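Adp-heptose LPS heptosyltransferase II (Escherichia coli, PDB 1PSW) transfers the second heptose from ADP-L-glycero-beta-D-manno-heptose to the heptosyl-Kdo2-lipid A module during synthesis of the lipopolysaccharide core. Local coordinates at residues I259-M273 with A276-S290. Sequence-based numbering, arbitrary orientation.
Sequences IAACKAIVTNDSGLM and AAALNRPLVALYGPS
The NH1 atom of R281 donates to the backbone O of C262 at 2.8 Å and also takes part in a salt bridge with E346. The C262 oxygen lies at the edge of the guanidinium, close to its plane, and the N-H points at it with an angle of 159°. Bends at chi2 and chi3 fold the chain back, bringing CD of R281 to 3.2 Å from the O of A260 and the flat group over CD of P282. A leucine in place of R281 would probably leave the C262 carbonyl without this donor and E346 without this salt-bridge partner.

Strands 264-268 and 283-287 run parallel, their axes 19° apart and 4.7 Å at closest approach. I265 N bonds to P282 O, V284 N to I265 O, T267 N to V284 O and L286 N to T267 O, the last at 2.8 Å and nearly straight. On the face bearing I265, T267, L283 and A285, CD1 of L283 touches CG2 of I265. The same L283 CD1 presses tightly on T267 CG2, at 3.5 Å.

Selenomethionine M273 reaches the same face: with CG anti to the backbone N (chi1 179°) and a bend at chi3, its SE arrives 3.6 Å from CB of A285 and obliquely beside the Y287 ring, a Met-aromatic contact. The CB of D269 stands over a face of that ring, a CH-pi contact, and one water joins D269 OD1 to Y287 OH while another links D269 N to L286 O.

Strand 264-268, helix 271-278 and strand 283-287 thus form a beta-alpha-beta crossover in a Rossmann-like domain of this GT-B family enzyme, with strands 182-186 and 302-306 flanking the pair and helix 332-347 packing on K263 and A264.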
loop_
_atom_site.group_PDB
_atom_site.type_symbol
_atom_site.label_atom_id
_atom_site.label_comp_id
_atom_site.label_asym_id
_atom_site.label_seq_id
_atom_site.Cartn_x
_atom_site.Cartn_y
_atom_site.Cartn_z
ATOM N N ILE A 259 1.890 -12.478 -0.414
ATOM C CA ILE A 259 2.940 -11.724 0.245
ATOM C C ILE A 259 3.050 -12.219 1.696
ATOM O O ILE A 259 4.151 -12.421 2.216
ATOM C CB ILE A 259 2.630 -10.200 0.195
ATOM C CG1 ILE A 259 2.885 -9.690 -1.227
ATOM C CG2 ILE A 259 3.505 -9.432 1.212
ATOM C CD1 ILE A 259 2.434 -8.262 -1.482
ATOM N N ALA A 260 1.909 -12.447 2.335
ATOM C CA ALA A 260 1.895 -12.932 3.709
ATOM C C ALA A 260 2.589 -14.296 3.805
ATOM O O ALA A 260 3.191 -14.617 4.823
ATOM C CB ALA A 260 0.446 -13.047 4.199
ATOM N N ALA A 261 2.508 -15.094 2.740
ATOM C CA ALA A 261 3.116 -16.426 2.728
ATOM C C ALA A 261 4.630 -16.419 2.498
ATOM O O ALA A 261 5.282 -17.448 2.637
ATOM C CB ALA A 261 2.432 -17.296 1.681
ATOM N N CYS A 262 5.183 -15.266 2.135
ATOM C CA CYS A 262 6.622 -15.143 1.892
ATOM C C CYS A 262 7.429 -14.981 3.163
ATOM O O CYS A 262 6.985 -14.314 4.091
ATOM C CB CYS A 262 6.925 -13.930 1.017
ATOM S SG CYS A 262 6.311 -14.054 -0.692
ATOM N N LYS A 263 8.639 -15.542 3.184
ATOM C CA LYS A 263 9.512 -15.424 4.353
ATOM C C LYS A 263 10.061 -14.003 4.482
ATOM O O LYS A 263 10.392 -13.552 5.582
ATOM C CB LYS A 263 10.674 -16.409 4.242
ATOM C CG LYS A 263 10.248 -17.866 4.156
ATOM C CD LYS A 263 9.654 -18.352 5.462
ATOM C CE LYS A 263 9.229 -19.804 5.355
ATOM N NZ LYS A 263 8.806 -20.335 6.678
ATOM N N ALA A 264 10.172 -13.318 3.347
ATOM C CA ALA A 264 10.660 -11.945 3.303
ATOM C C ALA A 264 10.298 -11.335 1.962
ATOM O O ALA A 264 9.980 -12.048 1.009
ATOM C CB ALA A 264 12.173 -11.895 3.503
ATOM N N ILE A 265 10.362 -10.009 1.901
ATOM C CA ILE A 265 10.027 -9.261 0.696
ATOM C C ILE A 265 11.129 -8.259 0.387
ATOM O O ILE A 265 11.722 -7.689 1.297
ATOM C CB ILE A 265 8.709 -8.462 0.889
ATOM C CG1 ILE A 265 7.557 -9.420 1.231
ATOM C CG2 ILE A 265 8.401 -7.653 -0.357
ATOM C CD1 ILE A 265 7.216 -10.420 0.138
ATOM N N VAL A 266 11.424 -8.072 -0.896
ATOM C CA VAL A 266 12.414 -7.090 -1.333
ATOM C C VAL A 266 11.610 -6.212 -2.279
ATOM O O VAL A 266 10.948 -6.724 -3.188
ATOM C CB VAL A 266 13.578 -7.736 -2.109
ATOM C CG1 VAL A 266 14.576 -6.671 -2.540
ATOM C CG2 VAL A 266 14.266 -8.776 -1.246
ATOM N N THR A 267 11.654 -4.899 -2.075
ATOM C CA THR A 267 10.868 -4.003 -2.911
ATOM C C THR A 267 11.454 -2.597 -3.003
ATOM O O THR A 267 12.301 -2.206 -2.203
ATOM C CB THR A 267 9.444 -3.859 -2.336
ATOM O OG1 THR A 267 8.680 -2.962 -3.150
ATOM C CG2 THR A 267 9.509 -3.299 -0.926
ATOM N N ASN A 268 10.984 -1.856 -3.999
ATOM C CA ASN A 268 11.375 -0.470 -4.190
ATOM C C ASN A 268 10.341 0.339 -3.401
ATOM O O ASN A 268 9.433 -0.225 -2.789
ATOM C CB ASN A 268 11.258 -0.073 -5.667
ATOM C CG ASN A 268 12.010 -1.000 -6.592
ATOM O OD1 ASN A 268 13.194 -1.269 -6.402
ATOM N ND2 ASN A 268 11.318 -1.482 -7.621
ATOM N N ASP A 269 10.468 1.659 -3.443
ATOM C CA ASP A 269 9.517 2.549 -2.779
ATOM C C ASP A 269 8.263 2.507 -3.651
ATOM O O ASP A 269 8.169 3.220 -4.651
ATOM C CB ASP A 269 10.106 3.964 -2.727
ATOM C CG ASP A 269 9.156 4.995 -2.134
ATOM O OD1 ASP A 269 8.160 4.603 -1.489
ATOM O OD2 ASP A 269 9.421 6.208 -2.311
ATOM N N SER A 270 7.315 1.652 -3.278
ATOM C CA SER A 270 6.081 1.489 -4.039
ATOM C C SER A 270 4.885 1.135 -3.157
ATOM O O SER A 270 5.022 0.963 -1.950
ATOM C CB SER A 270 6.266 0.380 -5.073
ATOM O OG SER A 270 6.384 -0.875 -4.417
ATOM N N GLY A 271 3.712 1.018 -3.773
ATOM C CA GLY A 271 2.516 0.669 -3.024
ATOM C C GLY A 271 2.557 -0.691 -2.337
ATOM O O GLY A 271 2.088 -0.828 -1.201
ATOM N N LEU A 272 3.111 -1.703 -2.998
ATOM C CA LEU A 272 3.157 -3.027 -2.385
ATOM C C LEU A 272 4.050 -3.062 -1.156
ATOM O O LEU A 272 3.879 -3.918 -0.291
ATOM C CB LEU A 272 3.596 -4.085 -3.403
ATOM C CG LEU A 272 2.573 -4.390 -4.513
ATOM C CD1 LEU A 272 3.183 -5.413 -5.471
ATOM C CD2 LEU A 272 1.272 -4.939 -3.911
HETATM N N MSE A 273 5.005 -2.142 -1.068
HETATM C CA MSE A 273 5.875 -2.080 0.103
HETATM C C MSE A 273 4.979 -1.920 1.331
HETATM O O MSE A 273 5.131 -2.616 2.330
HETATM C CB MSE A 273 6.807 -0.871 0.012
HETATM C CG MSE A 273 7.753 -0.703 1.202
HETATM SE SE MSE A 273 8.825 0.918 1.096
HETATM C CE MSE A 273 7.375 2.106 1.759
ATOM N N ALA A 276 3.212 -5.146 2.346
ATOM C CA ALA A 276 4.095 -6.055 3.077
ATOM C C ALA A 276 4.289 -5.571 4.521
ATOM O O ALA A 276 4.288 -6.370 5.461
ATOM C CB ALA A 276 5.449 -6.155 2.362
ATOM N N ALA A 277 4.445 -4.261 4.690
ATOM C CA ALA A 277 4.628 -3.657 6.011
ATOM C C ALA A 277 3.411 -3.904 6.905
ATOM O O ALA A 277 3.554 -4.183 8.091
ATOM C CB ALA A 277 4.878 -2.148 5.868
ATOM N N ALA A 278 2.217 -3.790 6.328
ATOM C CA ALA A 278 0.976 -4.001 7.063
ATOM C C ALA A 278 0.848 -5.452 7.499
ATOM O O ALA A 278 0.233 -5.744 8.523
ATOM C CB ALA A 278 -0.211 -3.610 6.192
ATOM N N LEU A 279 1.427 -6.354 6.714
ATOM C CA LEU A 279 1.390 -7.782 7.016
ATOM C C LEU A 279 2.476 -8.170 8.014
ATOM O O LEU A 279 2.536 -9.314 8.461
ATOM C CB LEU A 279 1.560 -8.590 5.726
ATOM C CG LEU A 279 0.338 -8.568 4.804
ATOM C CD1 LEU A 279 0.711 -9.036 3.391
ATOM C CD2 LEU A 279 -0.746 -9.477 5.403
ATOM N N ASN A 280 3.343 -7.217 8.345
ATOM C CA ASN A 280 4.429 -7.453 9.298
ATOM C C ASN A 280 5.410 -8.528 8.804
ATOM O O ASN A 280 5.905 -9.347 9.583
ATOM C CB ASN A 280 3.839 -7.868 10.651
ATOM C CG ASN A 280 4.824 -7.707 11.796
ATOM O OD1 ASN A 280 5.520 -6.697 11.884
ATOM N ND2 ASN A 280 4.879 -8.691 12.683
ATOM N N ARG A 281 5.673 -8.531 7.504
ATOM C CA ARG A 281 6.598 -9.488 6.918
ATOM C C ARG A 281 7.984 -8.843 6.879
ATOM O O ARG A 281 8.099 -7.634 6.686
ATOM C CB ARG A 281 6.168 -9.837 5.481
ATOM C CG ARG A 281 4.875 -10.649 5.336
ATOM C CD ARG A 281 5.101 -12.125 5.647
ATOM N NE ARG A 281 5.252 -12.349 7.065
ATOM C CZ ARG A 281 6.129 -13.177 7.612
ATOM N NH1 ARG A 281 6.963 -13.886 6.861
ATOM N NH2 ARG A 281 6.172 -13.276 8.933
ATOM N N PRO A 282 9.053 -9.628 7.091
ATOM C CA PRO A 282 10.384 -9.014 7.039
ATOM C C PRO A 282 10.498 -8.424 5.641
ATOM O O PRO A 282 10.095 -9.054 4.665
ATOM C CB PRO A 282 11.318 -10.195 7.240
ATOM C CG PRO A 282 10.520 -11.091 8.146
ATOM C CD PRO A 282 9.134 -11.031 7.532
ATOM N N LEU A 283 11.039 -7.221 5.546
ATOM C CA LEU A 283 11.143 -6.573 4.255
ATOM C C LEU A 283 12.344 -5.654 4.136
ATOM O O LEU A 283 12.769 -5.028 5.101
ATOM C CB LEU A 283 9.845 -5.800 3.980
ATOM C CG LEU A 283 9.788 -4.721 2.902
ATOM C CD1 LEU A 283 8.557 -4.889 2.019
ATOM C CD2 LEU A 283 9.776 -3.368 3.589
ATOM N N VAL A 284 12.903 -5.605 2.937
ATOM C CA VAL A 284 14.045 -4.745 2.656
ATOM C C VAL A 284 13.541 -3.795 1.574
ATOM O O VAL A 284 13.171 -4.234 0.483
ATOM C CB VAL A 284 15.251 -5.552 2.118
ATOM C CG1 VAL A 284 16.399 -4.605 1.781
ATOM C CG2 VAL A 284 15.702 -6.567 3.150
ATOM N N ALA A 285 13.519 -2.504 1.888
ATOM C CA ALA A 285 13.048 -1.475 0.972
ATOM C C ALA A 285 14.219 -0.678 0.401
ATOM O O ALA A 285 14.990 -0.065 1.136
ATOM C CB ALA A 285 12.075 -0.556 1.696
ATOM N N LEU A 286 14.339 -0.699 -0.923
ATOM C CA LEU A 286 15.423 -0.024 -1.625
ATOM C C LEU A 286 15.058 1.359 -2.145
ATOM O O LEU A 286 14.153 1.511 -2.973
ATOM C CB LEU A 286 15.892 -0.906 -2.779
ATOM C CG LEU A 286 16.099 -2.371 -2.376
ATOM C CD1 LEU A 286 16.597 -3.158 -3.584
ATOM C CD2 LEU A 286 17.109 -2.475 -1.222
ATOM N N TYR A 287 15.783 2.366 -1.666
ATOM C CA TYR A 287 15.547 3.751 -2.066
ATOM C C TYR A 287 16.699 4.358 -2.852
ATOM O O TYR A 287 17.866 4.046 -2.618
ATOM C CB TYR A 287 15.302 4.624 -0.839
ATOM C CG TYR A 287 13.957 4.425 -0.187
ATOM C CD1 TYR A 287 13.685 3.290 0.580
ATOM C CD2 TYR A 287 12.955 5.384 -0.328
ATOM C CE1 TYR A 287 12.444 3.120 1.192
ATOM C CE2 TYR A 287 11.715 5.223 0.278
ATOM C CZ TYR A 287 11.465 4.095 1.037
ATOM O OH TYR A 287 10.242 3.945 1.657
ATOM N N GLY A 288 16.343 5.239 -3.777
ATOM C CA GLY A 288 17.328 5.916 -4.592
ATOM C C GLY A 288 17.072 7.415 -4.568
ATOM O O GLY A 288 17.398 8.075 -3.581
ATOM N N PRO A 289 16.472 7.987 -5.623
ATOM C CA PRO A 289 16.215 9.429 -5.636
ATOM C C PRO A 289 15.189 9.902 -4.601
ATOM O O PRO A 289 15.229 11.056 -4.175
ATOM C CB PRO A 289 15.767 9.679 -7.070
ATOM C CG PRO A 289 15.030 8.419 -7.399
ATOM C CD PRO A 289 15.964 7.355 -6.854
ATOM N N SER A 290 14.279 9.020 -4.193
ATOM C CA SER A 290 13.259 9.374 -3.203
ATOM C C SER A 290 13.686 8.959 -1.796
ATOM O O SER A 290 14.601 8.157 -1.630
ATOM C CB SER A 290 11.933 8.691 -3.552
ATOM O OG SER A 290 12.011 7.280 -3.378
HETATM O O HOH W 1 12.808 3.068 -4.676
HETATM O O HOH W 2 8.438 5.949 1.122
#